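Long-range contacts in protein ElaA (Pseudomonas aeruginosa, PDB 1XEB), which probably transfers an acyl group, such as acetyl, from acyl-coenzyme A to an amino group of a substrate not yet established: residues A[22-27]-A[58-63]; A[8-13]-A[43-48]; A[111-116]-A[128-133]. All coordinates share one frame; numbering follows the deposited sequence.

Contact 1: residues A[22-27]-A[58-63]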
# COMPACT_ATOMS: atom_id res chain seq x y z
N LEU A 22 2.33 -11.36 3.00
CA LEU A 22 1.10 -11.57 3.75
C LEU A 22 1.43 -11.66 5.23
O LEU A 22 0.65 -11.26 6.10
CB LEU A 22 0.39 -12.85 3.29
CG LEU A 22 -0.30 -12.77 1.92
CD1 LEU A 22 -0.94 -14.14 1.58
CD2 LEU A 22 -1.36 -11.66 1.95
N GLN A 23 2.62 -12.16 5.52
CA GLN A 23 3.02 -12.27 6.91
C GLN A 23 3.29 -10.90 7.54
O GLN A 23 3.00 -10.69 8.72
CB GLN A 23 4.25 -13.14 7.01
CG GLN A 23 4.53 -13.58 8.41
CD GLN A 23 5.92 -13.21 8.81
OE1 GLN A 23 6.11 -12.39 9.71
NE2 GLN A 23 6.90 -13.81 8.14
N LEU A 24 3.84 -9.98 6.75
CA LEU A 24 4.13 -8.64 7.27
C LEU A 24 2.82 -7.89 7.47
O LEU A 24 2.60 -7.22 8.50
CB LEU A 24 5.02 -7.87 6.29
CG LEU A 24 5.31 -6.41 6.66
CD1 LEU A 24 5.93 -6.34 8.05
CD2 LEU A 24 6.24 -5.80 5.62
N ARG A 25 1.93 -8.04 6.50
CA ARG A 25 0.63 -7.38 6.54
C ARG A 25 -0.21 -7.83 7.73
O ARG A 25 -0.88 -7.02 8.39
CB ARG A 25 -0.11 -7.62 5.22
CG ARG A 25 0.31 -6.66 4.13
CD ARG A 25 -0.13 -7.12 2.75
NE ARG A 25 -1.50 -7.62 2.71
CZ ARG A 25 -2.08 -8.04 1.60
NH1 ARG A 25 -3.34 -8.50 1.62
NH2 ARG A 25 -1.41 -7.98 0.46
N THR A 26 -0.15 -9.13 8.02
CA THR A 26 -0.90 -9.69 9.12
C THR A 26 -0.32 -9.22 10.44
O THR A 26 -1.04 -8.86 11.38
CB THR A 26 -0.86 -11.23 9.10
OG1 THR A 26 -1.47 -11.71 7.90
CG2 THR A 26 -1.60 -11.79 10.29
N GLU A 27 1.01 -9.22 10.50
CA GLU A 27 1.69 -8.80 11.71
C GLU A 27 1.31 -7.39 12.12
O GLU A 27 1.08 -7.13 13.30
CB GLU A 27 3.20 -8.90 11.51
CG GLU A 27 4.03 -8.37 12.67
CD GLU A 27 5.51 -8.54 12.40
OE1 GLU A 27 6.02 -9.67 12.57
OE2 GLU A 27 6.16 -7.54 11.99
N GLY A 58 17.24 -10.88 3.93
CA GLY A 58 16.20 -11.89 4.05
C GLY A 58 14.89 -11.46 4.69
O GLY A 58 13.92 -12.22 4.70
N GLN A 59 14.84 -10.24 5.22
CA GLN A 59 13.62 -9.72 5.85
C GLN A 59 12.90 -8.67 4.99
O GLN A 59 13.54 -7.80 4.38
CB GLN A 59 13.98 -9.08 7.20
CG GLN A 59 14.60 -10.04 8.21
CD GLN A 59 13.62 -11.12 8.61
OE1 GLN A 59 12.59 -10.84 9.27
NE2 GLN A 59 13.91 -12.36 8.21
N LEU A 60 11.57 -8.75 4.95
CA LEU A 60 10.75 -7.79 4.21
C LEU A 60 10.46 -6.68 5.23
O LEU A 60 9.77 -6.90 6.22
CB LEU A 60 9.43 -8.42 3.76
CG LEU A 60 8.79 -7.88 2.48
CD1 LEU A 60 7.28 -8.11 2.52
CD2 LEU A 60 9.09 -6.42 2.36
N LEU A 61 10.99 -5.48 4.99
CA LEU A 61 10.79 -4.40 5.95
C LEU A 61 9.69 -3.40 5.60
O LEU A 61 9.15 -2.72 6.48
CB LEU A 61 12.11 -3.66 6.18
CG LEU A 61 13.31 -4.48 6.68
CD1 LEU A 61 14.43 -3.50 7.02
CD2 LEU A 61 12.95 -5.32 7.90
N ALA A 62 9.36 -3.30 4.32
CA ALA A 62 8.33 -2.37 3.90
C ALA A 62 7.61 -2.94 2.70
O ALA A 62 8.23 -3.62 1.85
CB ALA A 62 8.93 -1.01 3.55
N TYR A 63 6.32 -2.63 2.62
CA TYR A 63 5.48 -3.11 1.54
C TYR A 63 4.29 -2.20 1.27
O TYR A 63 3.84 -1.46 2.14
CB TYR A 63 4.95 -4.50 1.91
CG TYR A 63 3.86 -5.02 1.00
CD1 TYR A 63 4.16 -5.77 -0.13
CD2 TYR A 63 2.52 -4.73 1.27
CE1 TYR A 63 3.15 -6.23 -0.97
CE2 TYR A 63 1.51 -5.17 0.43
CZ TYR A 63 1.83 -5.92 -0.69
OH TYR A 63 0.82 -6.40 -1.51
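A buried arginine, R25, crosses the ring of Y63 obliquely, and its aliphatic part makes most of the meeting while its charged end looks to other partners. R25 CD comes within 3.4 Å of Y63 CE2, approaching the ring obliquely, and R25 CG follows beside the same ring side. A bend in the chain at chi3 turns the guanidinium so that its plane stands 33° from the ring. Only a weak hydrogen bond joins the two polar ends: NH2 of R25 reaches OH of Y63 at 3.4 Å, with an N-H...O angle of 129°. The stronger hold on each comes from other residues, since R25 forms salt bridges with E39 and D44 and the hydroxyl of Y63 pairs with H51. CD2 of L22, one helical turn back, sits over the centre of one guanidinium face, 3.7 Å above the plane, which limits how the group can tip.

Beside this pair, L24 reaches the strand with one methyl. Its CG lies opposite the backbone N, and CD2 of L24 packs 3.7 Å from the carbonyl O of L60. The same methyl is 4.0 Å from L60 CD1 and 4.1 Å from Y63 CB, so it settles between two residues whose side chains both face the helix. Between them L61 and A62 form a classic beta bulge, both facing A54. Segment 22-27 of helix 15-32 and segment 59-63 of strand 59-67 are inclined at 76°, the helix-on-sheet packing of the N-terminal half of a GNAT acetyltransferase fold.

Contact 2: residues A[8-13]-A[43-48]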
# COMPACT_ATOMS: atom_id res chain seq x y z
N LYS A 8 6.86 -6.00 -8.34
CA LYS A 8 6.47 -7.07 -9.22
C LYS A 8 4.99 -7.23 -9.46
O LYS A 8 4.15 -6.89 -8.62
CB LYS A 8 7.03 -8.40 -8.68
CG LYS A 8 8.54 -8.43 -8.51
CD LYS A 8 9.05 -9.73 -7.84
CE LYS A 8 8.85 -10.97 -8.70
NZ LYS A 8 9.46 -12.20 -8.10
N HIS A 9 4.68 -7.76 -10.63
CA HIS A 9 3.32 -8.07 -11.03
C HIS A 9 3.03 -9.31 -10.19
O HIS A 9 3.94 -10.11 -9.93
CB HIS A 9 3.30 -8.40 -12.52
CG HIS A 9 1.93 -8.63 -13.07
ND1 HIS A 9 1.18 -9.74 -12.76
CD2 HIS A 9 1.19 -7.90 -13.94
CE1 HIS A 9 0.03 -9.68 -13.42
NE2 HIS A 9 0.01 -8.58 -14.14
N HIS A 10 1.79 -9.49 -9.76
CA HIS A 10 1.46 -10.64 -8.94
C HIS A 10 1.76 -11.99 -9.60
O HIS A 10 2.07 -12.96 -8.92
CB HIS A 10 -0.01 -10.60 -8.52
CG HIS A 10 -0.96 -10.93 -9.63
ND1 HIS A 10 -1.33 -12.22 -9.93
CD2 HIS A 10 -1.62 -10.13 -10.51
CE1 HIS A 10 -2.18 -12.21 -10.94
NE2 HIS A 10 -2.37 -10.95 -11.31
N ALA A 11 1.65 -12.05 -10.92
CA ALA A 11 1.89 -13.30 -11.64
C ALA A 11 3.34 -13.74 -11.58
O ALA A 11 3.66 -14.87 -11.93
CB ALA A 11 1.46 -13.16 -13.08
N ASP A 12 4.21 -12.85 -11.12
CA ASP A 12 5.64 -13.12 -11.01
C ASP A 12 6.12 -13.32 -9.57
O ASP A 12 7.32 -13.48 -9.32
CB ASP A 12 6.43 -11.99 -11.67
CG ASP A 12 6.18 -11.91 -13.16
OD1 ASP A 12 6.25 -12.98 -13.81
OD2 ASP A 12 5.92 -10.81 -13.68
N LEU A 13 5.21 -13.31 -8.61
CA LEU A 13 5.61 -13.53 -7.23
C LEU A 13 6.11 -14.97 -7.03
O LEU A 13 5.70 -15.89 -7.74
CB LEU A 13 4.42 -13.29 -6.29
CG LEU A 13 3.86 -11.87 -6.13
CD1 LEU A 13 2.53 -11.91 -5.42
CD2 LEU A 13 4.84 -11.02 -5.37
N LEU A 43 -7.69 -9.56 -3.52
CA LEU A 43 -7.29 -8.60 -4.56
C LEU A 43 -5.80 -8.69 -4.87
O LEU A 43 -5.27 -7.93 -5.69
CB LEU A 43 -7.62 -7.18 -4.12
CG LEU A 43 -9.09 -6.95 -3.77
CD1 LEU A 43 -9.25 -5.58 -3.15
CD2 LEU A 43 -9.94 -7.10 -5.03
N ASP A 44 -5.14 -9.66 -4.23
CA ASP A 44 -3.71 -9.84 -4.40
C ASP A 44 -3.24 -10.54 -5.66
O ASP A 44 -2.20 -10.18 -6.20
CB ASP A 44 -3.13 -10.58 -3.19
CG ASP A 44 -3.13 -9.73 -1.94
OD1 ASP A 44 -3.85 -10.07 -0.97
OD2 ASP A 44 -2.40 -8.72 -1.91
N LEU A 45 -3.99 -11.52 -6.14
CA LEU A 45 -3.58 -12.25 -7.35
C LEU A 45 -4.56 -12.11 -8.52
O LEU A 45 -4.95 -13.11 -9.13
CB LEU A 45 -3.39 -13.74 -7.04
CG LEU A 45 -2.74 -14.10 -5.70
CD1 LEU A 45 -2.72 -15.63 -5.56
CD2 LEU A 45 -1.32 -13.51 -5.62
N VAL A 46 -4.97 -10.89 -8.84
CA VAL A 46 -5.90 -10.68 -9.94
C VAL A 46 -5.47 -9.50 -10.79
O VAL A 46 -4.71 -8.66 -10.33
CB VAL A 46 -7.33 -10.41 -9.44
CG1 VAL A 46 -7.90 -11.65 -8.76
CG2 VAL A 46 -7.31 -9.19 -8.49
N GLY A 47 -5.99 -9.46 -12.03
CA GLY A 47 -5.67 -8.39 -12.96
C GLY A 47 -4.19 -8.07 -12.99
O GLY A 47 -3.35 -8.95 -13.24
N ASP A 48 -3.85 -6.81 -12.74
CA ASP A 48 -2.46 -6.40 -12.74
C ASP A 48 -2.00 -5.87 -11.38
O ASP A 48 -1.12 -5.01 -11.29
CB ASP A 48 -2.20 -5.35 -13.83
CG ASP A 48 -2.26 -5.93 -15.25
OD1 ASP A 48 -1.62 -6.98 -15.51
OD2 ASP A 48 -2.95 -5.34 -16.10
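OD1 of D48 accepts a hydrogen bond from NE2 of H9 at 2.7 Å, using the lone pair that points away from its other oxygen. The donor angle is 149°, and the acceptor lies close to the imidazole plane, although the carboxylate is turned 75° against that ring. At the other ring nitrogen, ND1 of H9 accepts the backbone N-H of A11 at 3.0 Å, almost exactly in the ring plane. Gripped on both nitrogens, the imidazole has its flip and rotation fixed.

H10 reaches the same loop one residue earlier. Its NE2 donates to the carbonyl O of G47 over 2.9 Å; the oxygen lies near the ring plane, whereas the nitrogen stands well above the carbonyl plane. With chi1 at 74°, CG sits between backbone N and C, and the ring is laid against the loop backbone. One face receives the L45-V46 peptide, with V46 N over its centre, and CA of L45 makes a CH-pi contact 3.8 Å from the centroid. CB of A11 lies over the opposite face. Farther out, CD1 of L13 touches CD2 of L45 at 4.2 Å.

The D44 carboxylate is paired with R25, while its carbonyl O accepts from H51. Backbone bonds from K8 to H51 and from H10 to T49 continue the antiparallel pairing of strands 4-9 and 50-56, and beside this pairing the two histidines clasp the loop that leads into strand 50-56 of the GNAT sheet.

Contact 3: residues A[111-116]-A[128-133]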
# COMPACT_ATOMS: atom_id res chain seq x y z
N THR A 111 -2.86 8.17 -14.87
CA THR A 111 -4.06 7.65 -14.22
C THR A 111 -4.00 8.15 -12.79
O THR A 111 -3.01 7.94 -12.09
CB THR A 111 -4.06 6.12 -14.20
OG1 THR A 111 -3.93 5.63 -15.54
CG2 THR A 111 -5.36 5.61 -13.59
N PRO A 112 -5.06 8.83 -12.33
CA PRO A 112 -5.05 9.33 -10.95
C PRO A 112 -4.94 8.20 -9.94
O PRO A 112 -5.42 7.10 -10.17
CB PRO A 112 -6.37 10.11 -10.85
CG PRO A 112 -7.22 9.47 -11.86
CD PRO A 112 -6.29 9.25 -13.01
N VAL A 113 -4.30 8.51 -8.81
CA VAL A 113 -4.08 7.54 -7.74
C VAL A 113 -5.03 7.76 -6.55
O VAL A 113 -5.25 8.90 -6.11
CB VAL A 113 -2.61 7.62 -7.23
CG1 VAL A 113 -2.39 6.58 -6.14
CG2 VAL A 113 -1.65 7.35 -8.39
N TYR A 114 -5.58 6.66 -6.04
CA TYR A 114 -6.51 6.75 -4.92
C TYR A 114 -6.08 5.89 -3.73
O TYR A 114 -5.54 4.80 -3.89
CB TYR A 114 -7.93 6.36 -5.37
CG TYR A 114 -8.96 6.32 -4.26
CD1 TYR A 114 -9.04 5.22 -3.39
CD2 TYR A 114 -9.80 7.39 -4.03
CE1 TYR A 114 -9.94 5.21 -2.32
CE2 TYR A 114 -10.69 7.40 -2.97
CZ TYR A 114 -10.76 6.31 -2.11
OH TYR A 114 -11.63 6.32 -1.03
N LEU A 115 -6.31 6.41 -2.53
CA LEU A 115 -5.99 5.67 -1.32
C LEU A 115 -6.97 6.04 -0.24
O LEU A 115 -7.60 7.10 -0.28
CB LEU A 115 -4.54 5.95 -0.86
CG LEU A 115 -4.09 7.37 -0.46
CD1 LEU A 115 -4.70 7.80 0.85
CD2 LEU A 115 -2.58 7.38 -0.31
N SER A 116 -7.11 5.12 0.71
CA SER A 116 -7.98 5.27 1.85
C SER A 116 -7.03 5.57 2.99
O SER A 116 -6.33 4.68 3.49
CB SER A 116 -8.72 3.96 2.11
OG SER A 116 -9.40 4.00 3.33
N TYR A 128 1.50 15.19 -0.76
CA TYR A 128 1.89 14.39 -1.91
C TYR A 128 0.91 14.71 -3.02
O TYR A 128 0.90 14.08 -4.07
CB TYR A 128 1.84 12.91 -1.56
CG TYR A 128 3.13 12.39 -0.97
CD1 TYR A 128 4.07 11.76 -1.78
CD2 TYR A 128 3.38 12.49 0.39
CE1 TYR A 128 5.24 11.23 -1.23
CE2 TYR A 128 4.54 11.96 0.95
CZ TYR A 128 5.46 11.33 0.13
OH TYR A 128 6.59 10.76 0.68
N GLY A 129 0.07 15.70 -2.77
CA GLY A 129 -0.89 16.10 -3.77
C GLY A 129 -2.24 15.44 -3.68
O GLY A 129 -3.07 15.62 -4.58
N PHE A 130 -2.49 14.69 -2.62
CA PHE A 130 -3.79 14.04 -2.48
C PHE A 130 -4.79 15.03 -1.89
O PHE A 130 -4.43 15.87 -1.08
CB PHE A 130 -3.67 12.80 -1.59
CG PHE A 130 -3.04 11.61 -2.27
CD1 PHE A 130 -3.82 10.67 -2.92
CD2 PHE A 130 -1.66 11.43 -2.24
CE1 PHE A 130 -3.24 9.55 -3.54
CE2 PHE A 130 -1.07 10.33 -2.84
CZ PHE A 130 -1.86 9.38 -3.50
N VAL A 131 -6.05 14.92 -2.31
CA VAL A 131 -7.12 15.78 -1.80
C VAL A 131 -8.29 14.90 -1.39
O VAL A 131 -8.53 13.86 -2.01
CB VAL A 131 -7.60 16.79 -2.88
CG1 VAL A 131 -8.76 17.64 -2.33
CG2 VAL A 131 -6.44 17.70 -3.30
N ALA A 132 -9.01 15.30 -0.35
CA ALA A 132 -10.15 14.54 0.15
C ALA A 132 -11.26 14.35 -0.89
O ALA A 132 -11.63 15.30 -1.59
CB ALA A 132 -10.72 15.21 1.39
N VAL A 133 -11.79 13.13 -1.01
CA VAL A 133 -12.87 12.88 -1.97
C VAL A 133 -14.10 12.18 -1.39
O VAL A 133 -15.04 11.90 -2.10
CB VAL A 133 -12.39 12.06 -3.20
CG1 VAL A 133 -11.68 12.99 -4.20
CG2 VAL A 133 -11.47 10.93 -2.74
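The ring of F130 is the bump of this contact, and it drops into a hollow formed by V113, the V113 carbonyl and L115. CD2 of L115 comes over one ring face, 3.8 Å above the plane and displaced toward the rim, in a CH-pi contact 4.0 Å from the centroid. Its CG stands beneath the CE1 side of the ring, so the isobutyl group forms the floor on which the phenyl rests. This follows from chi1 of 62°, which tucks CG in over the residue's own backbone and sends the branch toward 128-133 even though the bond to CB does not point there. At the far end of the ring, CG1 of V113 closes against CZ of F130 at 3.9 Å. The third wall is polar: the V113 carbonyl O approaches CE1 of F130 obliquely at 3.3 Å, while its residue pairs with R149 in the sheet.

Both segments belong to the C-terminal part of the GNAT fold, where strands 113-118 and 130-132 each pair with strand 142-149. The axes of 113-116 and 130-132 approach to 8.6 Å and are inclined at 56°, a gap spanned by side chains. Just ahead of F130, G129 has positive phi and serves as the C-prime residue of a Schellman motif ending helix 122-126; Y125 of that helix also packs on both L115 and F130.

A second, smaller bump lies toward the surface. There CG2 of V133 presses on the edge of the Y114 ring, meeting CE2 of Y114 at 3.6 Å close to the ring plane, and R148 of strand 142-149 also touches V133.

How the contacts relate
From the N terminus, strand 4-9 and the short turn after it supply the first half of contact 2, and helix 15-32 then supplies that of contact 1. The loop 43-48 returns to close contact 2 before strand 59-67 closes contact 1, so the two cross along the chain. They also meet in space, at the 2.7 Å salt bridge from NH2 of R25 to OD2 of D44. Contact 3 opens only afterwards, closing the short excursion from strand 113-118 through helix 122-126 to strand 130-132. Its centre is about 24 Å from that of contact 1, across the chain's centre, yet all three reach one sheet.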